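Local coordinates for NAD-dependent aldehyde dehydrogenase (Sinorhizobium meliloti, PDB 3U4J), which probably oxidises aldehydes, using NAD or NADP as the electron acceptor, at residues 310-313 / 314-318; 345-348 / 349-353; 357-360 / 361-365; 437-440 / 441-445. One frame throughout, in Å; residues are numbered along the deposited sequence.

Contact 1 (310-313 / 314-318); sequences LLVQ and EGIRD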
ATOM      1  N   LEU A 310     -15.687   3.796  33.634  1.00 12.80           N
ATOM      2  CA  LEU A 310     -15.104   2.505  33.979  1.00 11.90           C
ATOM      3  C   LEU A 310     -16.220   1.447  33.935  1.00 12.46           C
ATOM      4  O   LEU A 310     -17.230   1.567  34.651  1.00 12.41           O
ATOM      5  CB  LEU A 310     -14.432   2.570  35.364  1.00 11.86           C
ATOM      6  CG  LEU A 310     -14.100   1.250  36.089  1.00 11.19           C
ATOM      7  CD1 LEU A 310     -13.152   0.420  35.204  1.00  9.98           C
ATOM      8  CD2 LEU A 310     -13.485   1.473  37.480  1.00 10.17           C
ATOM      9  N   LEU A 311     -16.047   0.427  33.089  1.00 12.27           N
ATOM     10  CA  LEU A 311     -16.972  -0.718  33.043  1.00 12.65           C
ATOM     11  C   LEU A 311     -16.180  -1.887  33.596  1.00 13.08           C
ATOM     12  O   LEU A 311     -15.218  -2.340  32.976  1.00 12.25           O
ATOM     13  CB  LEU A 311     -17.458  -1.012  31.613  1.00 12.27           C
ATOM     14  CG  LEU A 311     -18.116   0.114  30.802  1.00 13.70           C
ATOM     15  CD1 LEU A 311     -18.538  -0.363  29.424  1.00 11.04           C
ATOM     16  CD2 LEU A 311     -19.303   0.686  31.493  1.00 14.94           C
ATOM     17  N   VAL A 312     -16.558  -2.347  34.787  1.00 13.34           N
ATOM     18  CA  VAL A 312     -15.758  -3.333  35.511  1.00 13.65           C
ATOM     19  C   VAL A 312     -16.561  -4.607  35.758  1.00 14.44           C
ATOM     20  O   VAL A 312     -17.753  -4.554  36.099  1.00 14.53           O
ATOM     21  CB  VAL A 312     -15.129  -2.726  36.800  1.00 13.59           C
ATOM     22  CG1 VAL A 312     -16.203  -2.137  37.758  1.00 15.22           C
ATOM     23  CG2 VAL A 312     -14.222  -3.747  37.514  1.00 13.57           C
ATOM     24  N   GLN A 313     -15.924  -5.750  35.503  1.00 14.49           N
ATOM     25  CA  GLN A 313     -16.560  -7.040  35.721  1.00 15.52           C
ATOM     26  C   GLN A 313     -16.805  -7.229  37.215  1.00 15.95           C
ATOM     27  O   GLN A 313     -15.958  -6.885  38.056  1.00 15.65           O
ATOM     28  CB  GLN A 313     -15.745  -8.189  35.118  1.00 14.94           C
ATOM     29  CG  GLN A 313     -16.595  -9.443  34.814  1.00 16.03           C
ATOM     30  CD  GLN A 313     -15.959 -10.379  33.782  1.00 17.05           C
ATOM     31  OE1 GLN A 313     -16.676 -11.030  32.994  1.00 19.68           O
ATOM     32  NE2 GLN A 313     -14.622 -10.454  33.773  1.00 14.65           N
ATOM     33  N   GLU A 314     -17.985  -7.754  37.527  1.00 17.63           N
ATOM     34  CA  GLU A 314     -18.487  -7.835  38.898  1.00 19.43           C
ATOM     35  C   GLU A 314     -17.488  -8.375  39.901  1.00 19.49           C
ATOM     36  O   GLU A 314     -17.266  -7.762  40.949  1.00 19.84           O
ATOM     37  CB  GLU A 314     -19.747  -8.690  38.946  1.00 20.56           C
ATOM     38  CG  GLU A 314     -20.961  -7.923  38.556  1.00 23.12           C
ATOM     39  CD  GLU A 314     -22.231  -8.736  38.709  1.00 27.58           C
ATOM     40  OE1 GLU A 314     -23.294  -8.132  38.529  1.00 27.82           O
ATOM     41  OE2 GLU A 314     -22.164  -9.957  39.009  1.00 30.14           O
ATOM     42  N   GLY A 315     -16.863  -9.492  39.550  1.00 19.42           N
ATOM     43  CA  GLY A 315     -15.932 -10.189  40.438  1.00 20.02           C
ATOM     44  C   GLY A 315     -14.734  -9.403  40.925  1.00 20.12           C
ATOM     45  O   GLY A 315     -14.190  -9.694  41.987  1.00 19.70           O
ATOM     46  N   ILE A 316     -14.314  -8.394  40.164  1.00 19.86           N
ATOM     47  CA  ILE A 316     -13.107  -7.665  40.549  1.00 19.83           C
ATOM     48  C   ILE A 316     -13.381  -6.219  40.872  1.00 18.87           C
ATOM     49  O   ILE A 316     -12.450  -5.456  41.100  1.00 19.30           O
ATOM     50  CB  ILE A 316     -12.009  -7.732  39.477  1.00 19.93           C
ATOM     51  CG1 ILE A 316     -12.538  -7.150  38.162  1.00 20.79           C
ATOM     52  CG2 ILE A 316     -11.491  -9.163  39.343  1.00 21.36           C
ATOM     53  CD1 ILE A 316     -11.505  -6.452  37.360  1.00 24.84           C
ATOM     54  N   ARG A 317     -14.658  -5.856  40.906  1.00 18.63           N
ATOM     55  CA  ARG A 317     -15.061  -4.503  41.194  1.00 18.26           C
ATOM     56  C   ARG A 317     -14.401  -3.993  42.463  1.00 17.99           C
ATOM     57  O   ARG A 317     -13.789  -2.945  42.429  1.00 17.21           O
ATOM     58  CB  ARG A 317     -16.587  -4.389  41.291  1.00 19.03           C
ATOM     59  CG  ARG A 317     -17.110  -2.948  41.451  1.00 20.31           C
ATOM     60  CD  ARG A 317     -17.383  -2.603  42.908  1.00 24.81           C
ATOM     61  NE  ARG A 317     -17.964  -1.267  43.061  1.00 28.42           N
ATOM     62  CZ  ARG A 317     -17.819  -0.494  44.139  1.00 29.07           C
ATOM     63  NH1 ARG A 317     -17.103  -0.903  45.180  1.00 30.78           N
ATOM     64  NH2 ARG A 317     -18.399   0.700  44.180  1.00 28.93           N
ATOM     65  N   ASP A 318     -14.510  -4.736  43.570  1.00 17.89           N
ATOM     66  CA  ASP A 318     -14.023  -4.232  44.858  1.00 17.86           C
ATOM     67  C   ASP A 318     -12.504  -4.170  44.889  1.00 16.85           C
ATOM     68  O   ASP A 318     -11.933  -3.200  45.385  1.00 16.18           O
ATOM     69  CB  ASP A 318     -14.555  -5.079  46.026  1.00 19.10           C
ATOM     70  CG  ASP A 318     -16.054  -4.918  46.232  1.00 21.33           C
ATOM     71  OD1 ASP A 318     -16.592  -3.824  45.983  1.00 23.49           O
ATOM     72  OD2 ASP A 318     -16.702  -5.895  46.652  1.00 25.38           O
TER
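V312 packs its two methyls against I316 and R317, four and five residues further on, where the chain turns out of the strand. CG2, anti to the backbone N (CG1 lies at chi1 57°), touches both I316 CD1 and R317 CA, 3.8 Å from each. V312 CG1 takes the other partner, R317 CG, at 3.9 Å. This is the tight half, its V312 side chain buried; I316 carries the apolar surface on to V279 and L285. Strand 307-313 of a mixed sheet ends here and helix 317-330 begins, a strand-turn-helix connection with I316 at the N-cap position. The turn is closed by I316 N, which donates to Q313 O over 3.1 Å (157° at the hydrogen) from above the carbonyl plane. The opposite character belongs to E314, G315 and D318, which are open to solvent. E314 turns away and its carboxylate pairs with K414, while R317 NH1 reaches D318 OD1 at 3.1 Å in a salt bridge tilted from the guanidinium plane. A serine in place of R317 would probably leave D318 without its positive mate and uncover V312 CG1, since both the charged end and the methylenes are lost.

Contact 2 (345-348 / 349-353); sequences AMIS and EAHAE
S348 is the N-cap of helix 349-364, and the contact is the capped first turn of that helix together with the loop residues leading into it. S348 OG accepts from H351 N over 3.0 Å, with 157° at the hydrogen. The side chain is placed for this by chi1 of 73°, which sets OG between its own backbone N and carbonyl carbon, over the start of the helix. S348 O takes A352 N, also at 3.0 Å, in the first regular bond of the helix. The loop then packs on the side of the turn. I347 CG2 lies 3.7 Å from H351 CB, just before the imidazole, and the selenium of selenomethionine M346 comes to 4.1 Å from H351 CD2, the two side chains crossing at about a right angle and the selenium meeting the ring obliquely. M346 CG rests on A352 CB at 3.8 Å. Beyond the segments, H351 NE2 bonds to F404 O and its ring meets W171 edge-to-face, while E349 forms a salt bridge with R375. S348 OG thus gives H351 N, a first-turn amide, a side-chain acceptor, and because NE2 faces a carbonyl, the imidazole probably keeps a proton there; that bond and the W171 ring probably limit its rotation.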
ATOM      1  N   ALA A 345      -4.717  22.347  36.532  1.00 12.82           N
ATOM      2  CA  ALA A 345      -5.846  23.235  36.800  1.00 13.35           C
ATOM      3  C   ALA A 345      -6.964  23.021  35.796  1.00 13.25           C
ATOM      4  O   ALA A 345      -6.721  22.495  34.699  1.00 13.15           O
ATOM      5  CB  ALA A 345      -5.360  24.723  36.772  1.00 13.45           C
HETATM    6  N   MSE A 346      -8.180  23.428  36.167  1.00 13.04           N
HETATM    7  CA  MSE A 346      -9.284  23.573  35.219  1.00 13.83           C
HETATM    8  C   MSE A 346      -8.980  24.787  34.329  1.00 13.78           C
HETATM    9  O   MSE A 346      -8.429  25.788  34.811  1.00 13.61           O
HETATM   10  CB  MSE A 346     -10.622  23.841  35.946  1.00 14.46           C
HETATM   11  CG  MSE A 346     -11.179  22.720  36.821  1.00 17.77           C
HETATM   12 SE   MSE A 346     -11.737  21.127  35.769  1.00 32.38          SE
HETATM   13  CE  MSE A 346     -10.009  20.273  35.779  1.00 21.67           C
ATOM     14  N   ILE A 347      -9.371  24.723  33.057  1.00 12.92           N
ATOM     15  CA  ILE A 347      -9.016  25.776  32.095  1.00 12.34           C
ATOM     16  C   ILE A 347      -9.628  27.166  32.432  1.00 12.75           C
ATOM     17  O   ILE A 347      -8.998  28.211  32.181  1.00 11.83           O
ATOM     18  CB  ILE A 347      -9.387  25.367  30.653  1.00 12.52           C
ATOM     19  CG1 ILE A 347      -8.628  26.229  29.631  1.00 11.38           C
ATOM     20  CG2 ILE A 347     -10.916  25.429  30.424  1.00 11.67           C
ATOM     21  CD1 ILE A 347      -7.147  25.905  29.513  1.00 10.61           C
ATOM     22  N   SER A 348     -10.843  27.173  32.995  1.00 11.82           N
ATOM     23  CA  SER A 348     -11.523  28.437  33.256  1.00 13.16           C
ATOM     24  C   SER A 348     -12.531  28.285  34.392  1.00 13.54           C
ATOM     25  O   SER A 348     -12.862  27.164  34.795  1.00 12.49           O
ATOM     26  CB  SER A 348     -12.218  28.980  32.005  1.00 12.49           C
ATOM     27  OG  SER A 348     -13.375  28.212  31.705  1.00 13.76           O
ATOM     28  N   GLU A 349     -12.987  29.413  34.928  1.00 13.80           N
ATOM     29  CA  GLU A 349     -14.014  29.359  35.975  1.00 15.21           C
ATOM     30  C   GLU A 349     -15.317  28.804  35.375  1.00 15.01           C
ATOM     31  O   GLU A 349     -15.985  27.991  36.009  1.00 15.11           O
ATOM     32  CB  GLU A 349     -14.214  30.755  36.623  1.00 15.90           C
ATOM     33  CG  GLU A 349     -15.422  30.859  37.581  1.00 20.41           C
ATOM     34  CD  GLU A 349     -15.202  30.187  38.941  1.00 26.48           C
ATOM     35  OE1 GLU A 349     -14.109  30.339  39.527  1.00 28.86           O
ATOM     36  OE2 GLU A 349     -16.144  29.514  39.443  1.00 31.09           O
ATOM     37  N   ALA A 350     -15.657  29.213  34.152  1.00 14.68           N
ATOM     38  CA  ALA A 350     -16.869  28.690  33.485  1.00 15.28           C
ATOM     39  C   ALA A 350     -16.769  27.167  33.321  1.00 15.30           C
ATOM     40  O   ALA A 350     -17.738  26.434  33.592  1.00 14.96           O
ATOM     41  CB  ALA A 350     -17.125  29.377  32.117  1.00 14.70           C
ATOM     42  N   HIS A 351     -15.585  26.677  32.947  1.00 14.41           N
ATOM     43  CA  HIS A 351     -15.436  25.231  32.791  1.00 13.83           C
ATOM     44  C   HIS A 351     -15.536  24.495  34.127  1.00 13.96           C
ATOM     45  O   HIS A 351     -16.214  23.477  34.208  1.00 13.50           O
ATOM     46  CB  HIS A 351     -14.134  24.864  32.069  1.00 13.58           C
ATOM     47  CG  HIS A 351     -14.053  23.416  31.712  1.00 12.95           C
ATOM     48  ND1 HIS A 351     -14.812  22.859  30.712  1.00 14.80           N
ATOM     49  CD2 HIS A 351     -13.318  22.406  32.237  1.00 15.57           C
ATOM     50  CE1 HIS A 351     -14.547  21.566  30.628  1.00 18.11           C
ATOM     51  NE2 HIS A 351     -13.647  21.264  31.548  1.00 15.48           N
ATOM     52  N   ALA A 352     -14.860  25.011  35.159  1.00 13.68           N
ATOM     53  CA  ALA A 352     -14.936  24.419  36.500  1.00 14.76           C
ATOM     54  C   ALA A 352     -16.398  24.334  37.007  1.00 14.86           C
ATOM     55  O   ALA A 352     -16.796  23.326  37.583  1.00 14.64           O
ATOM     56  CB  ALA A 352     -14.038  25.191  37.501  1.00 14.15           C
ATOM     57  N   GLU A 353     -17.176  25.389  36.785  1.00 15.05           N
ATOM     58  CA  GLU A 353     -18.598  25.408  37.182  1.00 16.44           C
ATOM     59  C   GLU A 353     -19.410  24.340  36.433  1.00 15.54           C
ATOM     60  O   GLU A 353     -20.220  23.641  37.036  1.00 14.80           O
ATOM     61  CB  GLU A 353     -19.213  26.801  37.005  1.00 17.58           C
ATOM     62  CG  GLU A 353     -18.746  27.808  38.094  1.00 23.61           C
ATOM     63  CD  GLU A 353     -18.998  29.303  37.746  1.00 31.48           C
ATOM     64  OE1 GLU A 353     -19.552  29.619  36.665  1.00 34.92           O
ATOM     65  OE2 GLU A 353     -18.632  30.174  38.576  1.00 34.89           O
TER

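Contact 3 (357-360 / 361-365); sequences SYVT and AGITS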
ATOM      1  N   SER A 357     -21.349  21.308  38.006  1.00 15.85           N
ATOM      2  CA  SER A 357     -22.739  21.068  37.631  1.00 16.54           C
ATOM      3  C   SER A 357     -23.023  19.595  37.295  1.00 15.79           C
ATOM      4  O   SER A 357     -24.067  19.050  37.654  1.00 15.78           O
ATOM      5  CB  SER A 357     -23.102  21.929  36.427  1.00 17.24           C
ATOM      6  OG  SER A 357     -24.494  21.855  36.185  1.00 22.94           O
ATOM      7  N   TYR A 358     -22.121  18.950  36.561  1.00 14.72           N
ATOM      8  CA  TYR A 358     -22.285  17.543  36.276  1.00 14.00           C
ATOM      9  C   TYR A 358     -22.175  16.660  37.538  1.00 13.64           C
ATOM     10  O   TYR A 358     -22.937  15.696  37.706  1.00 12.69           O
ATOM     11  CB  TYR A 358     -21.280  17.107  35.195  1.00 14.12           C
ATOM     12  CG  TYR A 358     -21.773  17.372  33.789  1.00 15.02           C
ATOM     13  CD1 TYR A 358     -22.918  16.733  33.309  1.00 17.02           C
ATOM     14  CD2 TYR A 358     -21.099  18.262  32.932  1.00 15.91           C
ATOM     15  CE1 TYR A 358     -23.385  16.968  32.012  1.00 18.76           C
ATOM     16  CE2 TYR A 358     -21.550  18.482  31.620  1.00 15.95           C
ATOM     17  CZ  TYR A 358     -22.706  17.838  31.182  1.00 18.43           C
ATOM     18  OH  TYR A 358     -23.185  18.022  29.903  1.00 21.19           O
ATOM     19  N   VAL A 359     -21.221  16.975  38.409  1.00 13.70           N
ATOM     20  CA  VAL A 359     -21.075  16.239  39.674  1.00 14.90           C
ATOM     21  C   VAL A 359     -22.347  16.421  40.510  1.00 16.04           C
ATOM     22  O   VAL A 359     -22.866  15.455  41.074  1.00 16.54           O
ATOM     23  CB  VAL A 359     -19.813  16.673  40.474  1.00 14.62           C
ATOM     24  CG1 VAL A 359     -19.879  16.165  41.906  1.00 15.27           C
ATOM     25  CG2 VAL A 359     -18.546  16.119  39.795  1.00 15.22           C
ATOM     26  N   THR A 360     -22.884  17.640  40.561  1.00 16.61           N
ATOM     27  CA  THR A 360     -24.115  17.809  41.336  1.00 17.86           C
ATOM     28  C   THR A 360     -25.304  17.064  40.696  1.00 17.74           C
ATOM     29  O   THR A 360     -26.100  16.439  41.401  1.00 17.59           O
ATOM     30  CB  THR A 360     -24.422  19.288  41.824  1.00 18.41           C
ATOM     31  OG1 THR A 360     -25.512  19.878  41.110  1.00 22.31           O
ATOM     32  CG2 THR A 360     -23.235  20.164  41.819  1.00 15.73           C
ATOM     33  N   ALA A 361     -25.366  17.053  39.368  1.00 17.44           N
ATOM     34  CA  ALA A 361     -26.345  16.215  38.677  1.00 17.64           C
ATOM     35  C   ALA A 361     -26.189  14.719  38.995  1.00 17.51           C
ATOM     36  O   ALA A 361     -27.194  14.011  39.191  1.00 17.59           O
ATOM     37  CB  ALA A 361     -26.311  16.454  37.178  1.00 17.45           C
ATOM     38  N   GLY A 362     -24.949  14.237  39.039  1.00 16.89           N
ATOM     39  CA  GLY A 362     -24.679  12.837  39.393  1.00 16.74           C
ATOM     40  C   GLY A 362     -25.210  12.456  40.771  1.00 16.50           C
ATOM     41  O   GLY A 362     -25.788  11.394  40.946  1.00 16.12           O
ATOM     42  N   ILE A 363     -24.994  13.317  41.752  1.00 16.90           N
ATOM     43  CA  ILE A 363     -25.506  13.095  43.115  1.00 18.02           C
ATOM     44  C   ILE A 363     -27.051  13.050  43.104  1.00 18.46           C
ATOM     45  O   ILE A 363     -27.665  12.161  43.718  1.00 19.00           O
ATOM     46  CB  ILE A 363     -24.960  14.186  44.085  1.00 17.82           C
ATOM     47  CG1 ILE A 363     -23.421  14.185  44.062  1.00 17.67           C
ATOM     48  CG2 ILE A 363     -25.490  13.985  45.548  1.00 19.54           C
ATOM     49  CD1 ILE A 363     -22.762  15.482  44.550  1.00 18.15           C
ATOM     50  N   THR A 364     -27.679  13.976  42.384  1.00 18.59           N
ATOM     51  CA  THR A 364     -29.147  14.016  42.372  1.00 19.66           C
ATOM     52  C   THR A 364     -29.740  12.796  41.657  1.00 19.31           C
ATOM     53  O   THR A 364     -30.849  12.362  41.980  1.00 18.37           O
ATOM     54  CB  THR A 364     -29.733  15.331  41.796  1.00 19.95           C
ATOM     55  OG1 THR A 364     -29.605  15.328  40.385  1.00 25.63           O
ATOM     56  CG2 THR A 364     -29.063  16.559  42.363  1.00 18.86           C
ATOM     57  N   SER A 365     -28.982  12.227  40.711  1.00 18.60           N
ATOM     58  CA  SER A 365     -29.380  11.021  40.004  1.00 18.70           C
ATOM     59  C   SER A 365     -29.331   9.798  40.921  1.00 19.05           C
ATOM     60  O   SER A 365     -29.883   8.775  40.587  1.00 19.50           O
ATOM     61  CB  SER A 365     -28.458  10.761  38.788  1.00 19.03           C
ATOM     62  OG  SER A 365     -28.597  11.740  37.767  1.00 19.22           O
TER
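I363 leans back along the helix onto V359, one turn earlier, and its side chain can be followed atom by atom. CB starts 3.7 Å from T360 O and a little farther from V359 O. With chi1 at -57° the chain turns anti to its own carbonyl carbon, and CG1 comes down beside V359 O at 3.3 Å. The tip, CD1, stays by the same oxygen at 3.5 Å and reaches V359 CG1 at 4.0 Å, the one methyl-to-methyl touch of the pair. V359 O is thereby lined on one side by aliphatic carbon while it accepts I363 N over 3.1 Å. These are i to i+4 neighbours on helix 349-364: V359 faces strand 383-390, on Y384, T387 and F389, and I363, at the edge, also touches F389. The same spacing repeats along the backbone, where A361 N, G362 N and T364 N donate to S357 O, Y358 O and T360 O. T364 CG2 presses on T360 O at 3.1 Å, a close approach for a methyl. A361 CB lies over two carbonyl oxygens, 3.5 Å from both S357 O and Y358 O. Y358 points away from this turn, its ring resting on I403 and its hydroxyl hydrogen-bonded to E401, whereas S357, I363 and T364 are open to solvent.

Contact 4 (437-440 / 441-445); sequences TNLE and TALQT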
ATOM      1  N   THR A 437      -6.218 -10.483  30.193  1.00 10.57           N
ATOM      2  CA  THR A 437      -5.039 -11.287  29.827  1.00 10.89           C
ATOM      3  C   THR A 437      -5.461 -12.394  28.853  1.00 11.04           C
ATOM      4  O   THR A 437      -4.645 -13.232  28.456  1.00 10.96           O
ATOM      5  CB  THR A 437      -4.437 -11.979  31.076  1.00 12.08           C
ATOM      6  OG1 THR A 437      -5.523 -12.511  31.863  1.00 11.30           O
ATOM      7  CG2 THR A 437      -3.612 -10.995  31.894  1.00 10.52           C
ATOM      8  N   ASN A 438      -6.737 -12.393  28.462  1.00 10.84           N
ATOM      9  CA  ASN A 438      -7.308 -13.460  27.642  1.00 11.51           C
ATOM     10  C   ASN A 438      -7.295 -13.073  26.164  1.00 11.83           C
ATOM     11  O   ASN A 438      -7.889 -12.056  25.801  1.00 11.46           O
ATOM     12  CB  ASN A 438      -8.764 -13.713  28.087  1.00 11.63           C
ATOM     13  CG  ASN A 438      -9.402 -14.947  27.429  1.00 14.30           C
ATOM     14  OD1 ASN A 438      -9.673 -15.959  28.109  1.00 16.51           O
ATOM     15  ND2 ASN A 438      -9.682 -14.866  26.134  1.00 10.15           N
ATOM     16  N   LEU A 439      -6.668 -13.888  25.315  1.00 11.65           N
ATOM     17  CA  LEU A 439      -6.588 -13.572  23.883  1.00 11.84           C
ATOM     18  C   LEU A 439      -7.949 -13.268  23.236  1.00 12.06           C
ATOM     19  O   LEU A 439      -8.123 -12.249  22.572  1.00 12.20           O
ATOM     20  CB  LEU A 439      -5.918 -14.707  23.111  1.00 11.45           C
ATOM     21  CG  LEU A 439      -5.777 -14.538  21.586  1.00 12.22           C
ATOM     22  CD1 LEU A 439      -4.626 -13.633  21.241  1.00  8.79           C
ATOM     23  CD2 LEU A 439      -5.528 -15.920  20.973  1.00 13.00           C
ATOM     24  N   GLU A 440      -8.902 -14.172  23.407  1.00 12.29           N
ATOM     25  CA  GLU A 440     -10.204 -14.045  22.773  1.00 12.65           C
ATOM     26  C   GLU A 440     -10.950 -12.833  23.293  1.00 13.01           C
ATOM     27  O   GLU A 440     -11.474 -12.040  22.510  1.00 13.14           O
ATOM     28  CB  GLU A 440     -11.072 -15.297  23.020  1.00 13.38           C
ATOM     29  CG  GLU A 440     -12.397 -15.262  22.226  1.00 15.13           C
ATOM     30  CD  GLU A 440     -13.302 -16.468  22.487  1.00 20.30           C
ATOM     31  OE1 GLU A 440     -12.975 -17.308  23.358  1.00 20.11           O
ATOM     32  OE2 GLU A 440     -14.347 -16.571  21.815  1.00 19.60           O
ATOM     33  N   THR A 441     -11.030 -12.680  24.607  1.00 12.71           N
ATOM     34  CA  THR A 441     -11.864 -11.583  25.094  1.00 12.79           C
ATOM     35  C   THR A 441     -11.250 -10.208  24.837  1.00 11.98           C
ATOM     36  O   THR A 441     -11.983  -9.307  24.497  1.00 11.19           O
ATOM     37  CB  THR A 441     -12.426 -11.750  26.571  1.00 14.50           C
ATOM     38  OG1 THR A 441     -12.176 -10.591  27.382  1.00 17.26           O
ATOM     39  CG2 THR A 441     -12.027 -13.020  27.232  1.00  9.36           C
ATOM     40  N   ALA A 442      -9.922 -10.068  24.934  1.00 11.19           N
ATOM     41  CA  ALA A 442      -9.275  -8.797  24.573  1.00 11.66           C
ATOM     42  C   ALA A 442      -9.515  -8.399  23.116  1.00 11.35           C
ATOM     43  O   ALA A 442     -10.017  -7.295  22.844  1.00 10.06           O
ATOM     44  CB  ALA A 442      -7.773  -8.816  24.882  1.00 11.54           C
ATOM     45  N   LEU A 443      -9.176  -9.297  22.185  1.00 11.66           N
ATOM     46  CA  LEU A 443      -9.325  -8.992  20.754  1.00 12.07           C
ATOM     47  C   LEU A 443     -10.773  -8.957  20.252  1.00 12.58           C
ATOM     48  O   LEU A 443     -11.117  -8.075  19.442  1.00 11.48           O
ATOM     49  CB  LEU A 443      -8.441  -9.909  19.879  1.00 11.44           C
ATOM     50  CG  LEU A 443      -6.939  -9.585  20.035  1.00 13.41           C
ATOM     51  CD1 LEU A 443      -6.090 -10.649  19.374  1.00 13.94           C
ATOM     52  CD2 LEU A 443      -6.601  -8.196  19.445  1.00 13.22           C
ATOM     53  N   GLN A 444     -11.623  -9.898  20.695  1.00 12.17           N
ATOM     54  CA  GLN A 444     -13.030  -9.853  20.270  1.00 12.12           C
ATOM     55  C   GLN A 444     -13.767  -8.647  20.849  1.00 12.13           C
ATOM     56  O   GLN A 444     -14.593  -8.046  20.168  1.00 12.08           O
ATOM     57  CB  GLN A 444     -13.794 -11.147  20.547  1.00 13.39           C
ATOM     58  CG  GLN A 444     -13.284 -12.355  19.763  1.00 14.92           C
ATOM     59  CD  GLN A 444     -13.695 -12.399  18.278  1.00 18.98           C
ATOM     60  OE1 GLN A 444     -14.053 -13.475  17.771  1.00 21.27           O
ATOM     61  NE2 GLN A 444     -13.618 -11.254  17.571  1.00 17.06           N
ATOM     62  N   THR A 445     -13.435  -8.257  22.076  1.00 11.73           N
ATOM     63  CA  THR A 445     -14.076  -7.082  22.654  1.00 10.80           C
ATOM     64  C   THR A 445     -13.652  -5.830  21.880  1.00 11.00           C
ATOM     65  O   THR A 445     -14.493  -5.035  21.521  1.00 10.61           O
ATOM     66  CB  THR A 445     -13.840  -6.965  24.182  1.00 10.99           C
ATOM     67  OG1 THR A 445     -14.288  -8.177  24.827  1.00 10.81           O
ATOM     68  CG2 THR A 445     -14.639  -5.824  24.761  1.00  9.99           C
TER
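N438 and T441 meet at the start of helix 439-448, their side chains crossing at about a right angle. T441 CG2 lies by the asparagine, 3.4 Å from N438 CB and 3.3 Å from N438 CG, though the placing of this methyl is uncertain. Chi1 of -172° swings the amide of N438, the N-cap residue, over that methyl. With an alanine at N438, the first turn is likely to lose the polar group at its cap position, and a gap would probably open beside T441 CG2. One step further in, N438 O takes A442 N at 3.0 Å, nearly straight. L439 CD1 and L443 CD1 touch at 3.8 Å on the apolar side, and E440 CG and Q444 CG at 3.9 Å on another. At the far end T441 O accepts twice from T445, from N and, over 2.6 Å, from OG1. The helix links parallel strands 431-435 and 453-456 in a beta-alpha-beta unit, and A442 and L443 lie on I456. Other subunits complete the surroundings: L439 packs on I456 of the second subunit and L498 of the third, L443 on L439 of the second, L498 of the third and L156 of the fourth. Backbone bonds pair amides and carbonyls along the helix, so the leucines offer the other subunits an apolar surface, and the doubly gripped T441 O helps to hold T445 in place.

How the contacts relate
Along the chain the four contacts follow one another without overlap, all in the aldehyde dehydrogenase fold. Contacts 2 and 3 share helix 349-364, the first at its N-terminal end and the second farther along, their centres about 17 Å apart. Contacts 1 and 4 are also about 17 Å apart between centres, with nearest atoms about 7 Å apart; each starts a helix after a strand of one mixed sheet, 307-313 or 431-435, and both strands pair with strand 275-279. That sheet also includes strand 383-390, against which helix 349-364 packs. Contact 4 lies about 39 Å from contact 2 between centres. Of the four, contact 4 alone touches other subunits and so ties the subunit fold to the tetramer.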